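Local coordinates for putative secreted cellulose binding protein (Streptomyces coelicolor, PDB 4OY7) that is a copper-dependent lytic polysaccharide monooxygenase whose AA10 domain, the part described here, cleaves glycosidic bonds of cellulose by oxidation, at residues A49-N54 against S181-F186. Residues are numbered along the deposited sequence; the frame is centred on the assembly and turned at random.
Sequences AVLDSN and SQENFF
Beside the copper site, Leu-51 and Phe-185 meet as a non-hydrogen-bonded antiparallel pair whose side chains lie alongside one another on the copper-facing side of the sheet. CB of Leu-51 comes within 3.5 Å of CE2 of Phe-185, whose chi1 of -65° sets CD2 and CE2 against Leu-51. The nearest atom of the Phe-185 side chain is about 3 Å from the copper ion, which His-1 and His-110 bind. Glu-183, a copper ligand in another structure of this protein but not bound to the ion here, extends through chi1 (-176°) and chi2 (-175°), carrying its carboxylate across to Leu-51. Its OE2 lies 3.6 Å from CD1 of Leu-51 and accepts a hydrogen bond from a water also hydrogen-bonded to OG of Ser-53, while OE1 forms a salt bridge with Arg-178. In this AA10 domain the short strand 51-52 pairs with the start of strand 184-193. Asp-52 N to Asn-184 O and Asn-184 N to Asp-52 O are nearly straight 3.0 Å hydrogen bonds; that from Phe-186 N to Val-50 O, 2.9 Å, is more bent. On the reverse face Asp-52 CB sits 4.0 Å from CE1 of Phe-186; OD2 of Asp-52 accepts a hydrogen bond from Asn-54 N above the carboxylate plane, closing an Asx turn, and OD1 hydrogen-bonds the Tyr-62 hydroxyl.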
loop_
_atom_site.group_PDB
_atom_site.type_symbol
_atom_site.label_atom_id
_atom_site.label_comp_id
_atom_site.label_asym_id
_atom_site.label_seq_id
_atom_site.Cartn_x
_atom_site.Cartn_y
_atom_site.Cartn_z
ATOM N N ALA A 49 -10.062 0.848 -0.334
ATOM C CA ALA A 49 -10.683 1.950 -1.050
ATOM C C ALA A 49 -9.849 3.226 -1.028
ATOM O O ALA A 49 -10.378 4.330 -1.069
ATOM C CB ALA A 49 -12.102 2.187 -0.509
ATOM N N VAL A 50 -8.520 3.061 -1.019
ATOM C CA VAL A 50 -7.610 4.203 -0.991
ATOM C C VAL A 50 -7.445 4.740 -2.424
ATOM O O VAL A 50 -6.503 4.382 -3.138
ATOM C CB VAL A 50 -6.245 3.845 -0.381
ATOM C CG1 VAL A 50 -5.479 5.125 -0.119
ATOM C CG2 VAL A 50 -6.427 3.117 0.940
ATOM N N LEU A 51 -8.355 5.609 -2.832
ATOM C CA LEU A 51 -8.545 5.934 -4.220
ATOM C C LEU A 51 -8.701 7.430 -4.436
ATOM O O LEU A 51 -9.071 8.177 -3.540
ATOM C CB LEU A 51 -9.758 5.156 -4.774
ATOM C CG LEU A 51 -11.150 5.550 -4.243
ATOM C CD1 LEU A 51 -11.821 6.647 -5.055
ATOM C CD2 LEU A 51 -12.051 4.320 -4.263
ATOM N N ASP A 52 -8.352 7.872 -5.639
ATOM C CA ASP A 52 -8.626 9.236 -6.090
ATOM C C ASP A 52 -9.323 9.033 -7.434
ATOM O O ASP A 52 -8.712 8.524 -8.383
ATOM C CB ASP A 52 -7.333 10.035 -6.257
ATOM C CG ASP A 52 -7.542 11.427 -6.856
ATOM O OD1 ASP A 52 -6.515 12.128 -7.012
ATOM O OD2 ASP A 52 -8.688 11.827 -7.144
ATOM N N SER A 53 -10.590 9.435 -7.504
ATOM C CA SER A 53 -11.393 9.351 -8.733
ATOM C C SER A 53 -10.830 10.102 -9.939
ATOM O O SER A 53 -11.229 9.807 -11.068
ATOM C CB SER A 53 -12.802 9.916 -8.508
ATOM O OG SER A 53 -13.368 9.324 -7.373
ATOM N N ASN A 54 -9.971 11.088 -9.694
ATOM C CA ASN A 54 -9.495 11.994 -10.732
ATOM C C ASN A 54 -7.993 12.009 -10.937
ATOM O O ASN A 54 -7.473 12.897 -11.618
ATOM C CB ASN A 54 -9.978 13.410 -10.409
ATOM C CG ASN A 54 -11.475 13.522 -10.470
ATOM O OD1 ASN A 54 -12.075 13.444 -11.558
ATOM N ND2 ASN A 54 -12.106 13.663 -9.317
ATOM N N SER A 181 -10.407 4.561 -16.818
ATOM C CA SER A 181 -10.965 5.466 -15.819
ATOM C C SER A 181 -9.858 6.349 -15.319
ATOM O O SER A 181 -8.675 5.977 -15.395
ATOM C CB SER A 181 -11.510 4.689 -14.620
ATOM O OG SER A 181 -12.081 5.565 -13.672
ATOM N N GLN A 182 -10.244 7.524 -14.827
ATOM C CA GLN A 182 -9.315 8.429 -14.136
ATOM C C GLN A 182 -9.058 7.977 -12.690
ATOM O O GLN A 182 -8.130 8.441 -12.056
ATOM C CB GLN A 182 -9.840 9.864 -14.178
ATOM C CG GLN A 182 -9.907 10.423 -15.587
ATOM C CD GLN A 182 -8.528 10.653 -16.179
ATOM O OE1 GLN A 182 -7.794 11.531 -15.745
ATOM N NE2 GLN A 182 -8.156 9.849 -17.137
ATOM N N GLU A 183 -9.874 7.054 -12.185
ATOM C CA GLU A 183 -9.697 6.544 -10.827
ATOM C C GLU A 183 -8.419 5.726 -10.721
ATOM O O GLU A 183 -8.151 4.860 -11.571
ATOM C CB GLU A 183 -10.893 5.708 -10.410
ATOM C CG GLU A 183 -10.849 5.213 -8.971
ATOM C CD GLU A 183 -12.022 4.297 -8.679
ATOM O OE1 GLU A 183 -12.081 3.244 -9.328
ATOM O OE2 GLU A 183 -12.887 4.650 -7.851
ATOM N N ASN A 184 -7.613 6.036 -9.702
ATOM C CA ASN A 184 -6.406 5.293 -9.384
ATOM C C ASN A 184 -6.430 4.913 -7.885
ATOM O O ASN A 184 -7.039 5.615 -7.073
ATOM C CB ASN A 184 -5.163 6.186 -9.599
ATOM C CG ASN A 184 -4.846 6.546 -11.051
ATOM O OD1 ASN A 184 -3.848 7.265 -11.247
ATOM N ND2 ASN A 184 -5.603 6.062 -12.053
ATOM N N PHE A 185 -5.669 3.885 -7.523
ATOM C CA PHE A 185 -5.508 3.416 -6.134
ATOM C C PHE A 185 -4.072 3.621 -5.646
ATOM O O PHE A 185 -3.129 3.605 -6.428
ATOM C CB PHE A 185 -5.953 1.956 -6.043
ATOM C CG PHE A 185 -7.416 1.797 -6.316
ATOM C CD1 PHE A 185 -7.915 1.780 -7.604
ATOM C CD2 PHE A 185 -8.295 1.828 -5.259
ATOM C CE1 PHE A 185 -9.281 1.708 -7.820
ATOM C CE2 PHE A 185 -9.652 1.760 -5.460
ATOM C CZ PHE A 185 -10.136 1.718 -6.737
ATOM N N PHE A 186 -3.927 3.802 -4.341
ATOM C CA PHE A 186 -2.670 4.203 -3.753
ATOM C C PHE A 186 -2.348 3.280 -2.591
ATOM O O PHE A 186 -3.163 3.110 -1.687
ATOM C CB PHE A 186 -2.768 5.661 -3.274
ATOM C CG PHE A 186 -2.862 6.646 -4.415
ATOM C CD1 PHE A 186 -4.062 6.856 -5.065
ATOM C CD2 PHE A 186 -1.722 7.325 -4.883
ATOM C CE1 PHE A 186 -4.148 7.690 -6.172
ATOM C CE2 PHE A 186 -1.816 8.169 -5.991
ATOM C CZ PHE A 186 -3.030 8.344 -6.631
HETATM O O HOH W 1 -14.008 6.996 -8.214
#